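Local coordinates for protein 3'-5'-exonuclease (Saccharomyces cerevisiae, PDB 3E2V) that is a TatD-type 3'-5' DNA exonuclease that probably also incises double-stranded DNA as an endonuclease, probably with magnesium as cofactor, at residues N277-L287 / C307-Y318. Sequence-based numbering, arbitrary orientation.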
# COMPACT_ATOMS: atom_id res chain seq x y z
N ASN A 277 -5.58 2.07 8.23
CA ASN A 277 -6.82 2.15 7.48
C ASN A 277 -7.96 1.56 8.31
O ASN A 277 -7.77 1.24 9.49
CB ASN A 277 -6.67 1.40 6.14
CG ASN A 277 -6.29 -0.07 6.32
OD1 ASN A 277 -6.80 -0.76 7.21
ND2 ASN A 277 -5.41 -0.56 5.46
N GLY A 278 -9.13 1.38 7.71
CA GLY A 278 -10.27 0.87 8.46
C GLY A 278 -10.04 -0.51 9.04
O GLY A 278 -10.56 -0.82 10.11
N CYS A 279 -9.26 -1.34 8.35
CA CYS A 279 -8.95 -2.68 8.87
C CYS A 279 -8.09 -2.63 10.14
O CYS A 279 -8.17 -3.52 10.99
CB CYS A 279 -8.28 -3.55 7.79
SG CYS A 279 -9.37 -4.03 6.43
N SER A 280 -7.29 -1.57 10.27
CA SER A 280 -6.45 -1.31 11.44
C SER A 280 -7.27 -0.87 12.65
O SER A 280 -6.68 -0.63 13.70
CB SER A 280 -5.48 -0.16 11.13
OG SER A 280 -4.76 -0.40 9.94
N LEU A 281 -8.59 -0.70 12.49
CA LEU A 281 -9.44 -0.02 13.51
C LEU A 281 -10.68 -0.86 13.88
O LEU A 281 -11.68 -0.32 14.42
CB LEU A 281 -9.84 1.39 13.00
CG LEU A 281 -8.71 2.35 12.61
CD1 LEU A 281 -9.28 3.51 11.79
CD2 LEU A 281 -7.99 2.85 13.85
N ARG A 282 -10.65 -2.16 13.60
CA ARG A 282 -11.86 -2.98 13.69
C ARG A 282 -12.25 -3.38 15.09
O ARG A 282 -13.44 -3.41 15.42
CB ARG A 282 -11.73 -4.22 12.80
CG ARG A 282 -11.96 -3.90 11.32
CD ARG A 282 -11.83 -5.11 10.45
NE ARG A 282 -10.45 -5.59 10.48
CZ ARG A 282 -9.93 -6.43 9.59
NH1 ARG A 282 -10.68 -6.90 8.60
NH2 ARG A 282 -8.66 -6.80 9.72
N THR A 283 -11.27 -3.70 15.93
CA THR A 283 -11.56 -4.13 17.30
C THR A 283 -11.03 -3.15 18.33
O THR A 283 -10.19 -2.29 18.03
CB THR A 283 -10.90 -5.48 17.60
OG1 THR A 283 -9.48 -5.29 17.68
CG2 THR A 283 -11.22 -6.51 16.52
N GLU A 284 -11.48 -3.28 19.58
CA GLU A 284 -10.94 -2.42 20.65
C GLU A 284 -9.42 -2.61 20.82
O GLU A 284 -8.70 -1.64 21.06
CB GLU A 284 -11.70 -2.62 21.97
CG GLU A 284 -12.94 -1.75 22.07
CD GLU A 284 -13.56 -1.79 23.46
OE1 GLU A 284 -12.88 -2.24 24.41
OE2 GLU A 284 -14.72 -1.35 23.60
N GLU A 285 -8.95 -3.84 20.66
CA GLU A 285 -7.50 -4.11 20.68
C GLU A 285 -6.78 -3.32 19.59
O GLU A 285 -5.76 -2.69 19.86
CB GLU A 285 -7.19 -5.61 20.55
CG GLU A 285 -5.69 -5.94 20.59
CD GLU A 285 -5.37 -7.37 20.15
OE1 GLU A 285 -6.31 -8.16 19.86
OE2 GLU A 285 -4.16 -7.68 20.07
N ASN A 286 -7.30 -3.38 18.36
CA ASN A 286 -6.74 -2.56 17.26
C ASN A 286 -6.65 -1.08 17.66
O ASN A 286 -5.64 -0.41 17.39
CB ASN A 286 -7.63 -2.61 16.00
CG ASN A 286 -7.62 -3.96 15.28
OD1 ASN A 286 -8.63 -4.33 14.67
ND2 ASN A 286 -6.49 -4.67 15.28
N LEU A 287 -7.71 -0.53 18.24
CA LEU A 287 -7.70 0.88 18.61
C LEU A 287 -6.62 1.17 19.66
O LEU A 287 -5.95 2.20 19.58
CB LEU A 287 -9.08 1.33 19.11
CG LEU A 287 -10.28 1.13 18.18
CD1 LEU A 287 -11.52 1.70 18.88
CD2 LEU A 287 -10.06 1.79 16.82
N CYS A 307 -11.64 -2.63 3.43
CA CYS A 307 -11.50 -1.95 4.72
C CYS A 307 -12.52 -0.86 5.01
O CYS A 307 -12.23 0.12 5.72
CB CYS A 307 -10.06 -1.44 4.91
SG CYS A 307 -8.82 -2.78 4.88
N GLU A 308 -13.74 -1.05 4.51
CA GLU A 308 -14.86 -0.17 4.90
C GLU A 308 -14.99 -0.17 6.42
O GLU A 308 -14.92 -1.22 7.05
CB GLU A 308 -16.16 -0.67 4.27
CG GLU A 308 -17.35 0.24 4.50
CD GLU A 308 -18.67 -0.36 4.00
OE1 GLU A 308 -18.69 -1.54 3.55
OE2 GLU A 308 -19.70 0.35 4.09
N ILE A 309 -15.17 1.01 7.00
CA ILE A 309 -15.50 1.13 8.42
C ILE A 309 -16.99 0.83 8.59
O ILE A 309 -17.84 1.53 8.04
CB ILE A 309 -15.13 2.52 8.95
CG1 ILE A 309 -13.59 2.66 9.00
CG2 ILE A 309 -15.71 2.76 10.33
CD1 ILE A 309 -13.10 4.09 9.09
N LYS A 310 -17.27 -0.26 9.32
CA LYS A 310 -18.62 -0.80 9.43
C LYS A 310 -19.19 -0.58 10.83
O LYS A 310 -18.45 -0.37 11.80
CB LYS A 310 -18.64 -2.29 9.12
CG LYS A 310 -18.29 -2.64 7.68
CD LYS A 310 -18.23 -4.15 7.52
CE LYS A 310 -18.17 -4.56 6.06
NZ LYS A 310 -17.99 -6.04 6.00
N ARG A 311 -20.51 -0.66 10.93
CA ARG A 311 -21.20 -0.47 12.19
C ARG A 311 -20.83 -1.50 13.25
O ARG A 311 -20.93 -1.24 14.44
CB ARG A 311 -22.73 -0.45 11.97
CG ARG A 311 -23.19 0.85 11.33
CD ARG A 311 -24.66 0.81 10.90
NE ARG A 311 -25.06 2.09 10.31
CZ ARG A 311 -24.97 2.35 9.01
NH1 ARG A 311 -24.49 1.41 8.19
NH2 ARG A 311 -25.35 3.52 8.52
N THR A 312 -20.38 -2.67 12.80
CA THR A 312 -19.94 -3.75 13.68
C THR A 312 -18.47 -3.64 14.10
O THR A 312 -17.92 -4.57 14.73
CB THR A 312 -20.14 -5.11 12.99
OG1 THR A 312 -19.53 -5.09 11.69
CG2 THR A 312 -21.64 -5.42 12.83
N HIS A 313 -17.82 -2.53 13.74
CA HIS A 313 -16.42 -2.27 14.13
C HIS A 313 -16.34 -1.33 15.32
O HIS A 313 -17.19 -0.43 15.46
CB HIS A 313 -15.65 -1.66 12.95
CG HIS A 313 -15.51 -2.57 11.77
ND1 HIS A 313 -15.16 -2.12 10.51
CD2 HIS A 313 -15.68 -3.91 11.66
CE1 HIS A 313 -15.10 -3.15 9.68
NE2 HIS A 313 -15.43 -4.25 10.35
N ALA A 314 -15.31 -1.49 16.15
CA ALA A 314 -15.14 -0.61 17.33
C ALA A 314 -14.95 0.85 16.93
O ALA A 314 -15.25 1.76 17.71
CB ALA A 314 -14.00 -1.07 18.17
N SER A 315 -14.48 1.08 15.71
CA SER A 315 -14.29 2.41 15.16
C SER A 315 -15.60 3.19 14.94
O SER A 315 -15.59 4.43 14.94
CB SER A 315 -13.57 2.26 13.82
OG SER A 315 -14.25 1.31 13.02
N PHE A 316 -16.70 2.48 14.68
CA PHE A 316 -17.91 3.16 14.24
C PHE A 316 -18.42 4.18 15.24
O PHE A 316 -18.95 5.21 14.84
CB PHE A 316 -19.06 2.21 13.88
CG PHE A 316 -20.17 2.90 13.13
CD1 PHE A 316 -20.06 3.11 11.76
CD2 PHE A 316 -21.30 3.37 13.79
CE1 PHE A 316 -21.07 3.79 11.06
CE2 PHE A 316 -22.29 4.05 13.10
CZ PHE A 316 -22.18 4.24 11.72
N GLN A 317 -18.25 3.90 16.52
CA GLN A 317 -18.77 4.81 17.54
C GLN A 317 -18.33 6.27 17.34
O GLN A 317 -19.07 7.20 17.65
CB GLN A 317 -18.42 4.31 18.93
CG GLN A 317 -16.95 4.25 19.22
CD GLN A 317 -16.68 3.56 20.52
OE1 GLN A 317 -17.02 4.08 21.59
NE2 GLN A 317 -16.10 2.36 20.46
N TYR A 318 -17.12 6.45 16.80
CA TYR A 318 -16.60 7.79 16.54
C TYR A 318 -17.26 8.45 15.33
O TYR A 318 -17.47 9.67 15.32
CB TYR A 318 -15.09 7.74 16.44
CG TYR A 318 -14.49 7.09 17.66
CD1 TYR A 318 -14.64 7.69 18.91
CD2 TYR A 318 -13.83 5.88 17.58
CE1 TYR A 318 -14.11 7.11 20.06
CE2 TYR A 318 -13.30 5.28 18.72
CZ TYR A 318 -13.43 5.91 19.96
OH TYR A 318 -12.91 5.32 21.09
O HOH W 1 -10.40 2.08 5.23
O HOH W 2 -13.12 -0.16 11.13
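C279 and C307 are joined by a disulfide, SG to SG 2.1 Å with chi3 at -99°, the one covalent link between 277-287 and 307-318. Next to it the backbones come close: G278 CA lies 3.5 Å from C307 O in a CA-H...O contact, and a water that accepts from G278 N donates to that same oxygen.

Direct hydrogen bonding centres on A314, whose N reaches R282 O at 2.8 Å in a nearly straight bond (172° at the hydrogen), although the donor sits above the carbonyl plane. S315 N adds a weak bond to L281 O. A second water donates to G278 O, accepts weakly from H313 ND1 and meets S315 OG at 2.6 Å.

Among the side chains, R282 runs alongside H313 and sets its CG over the imidazole, 3.5 Å from the centroid, a CH-pi contact. K310 CB lies over the opposite face, off toward its rim. A bend at chi3 (-66°) brings the guanidinium back over C279 CB, its plane almost perpendicular to the imidazole. Further along, L287 CD1 packs on A314 CB at 3.8 Å and meets the edge of Y318 at CE2.

T283 and N286 form a capping box at the start of helix 284-291. Disulfide, backbone bonds and packing together tie the loops that follow strands 272-276 and 298-300 of the TatD-type TIM barrel, beside the magnesium site of H253 and D303.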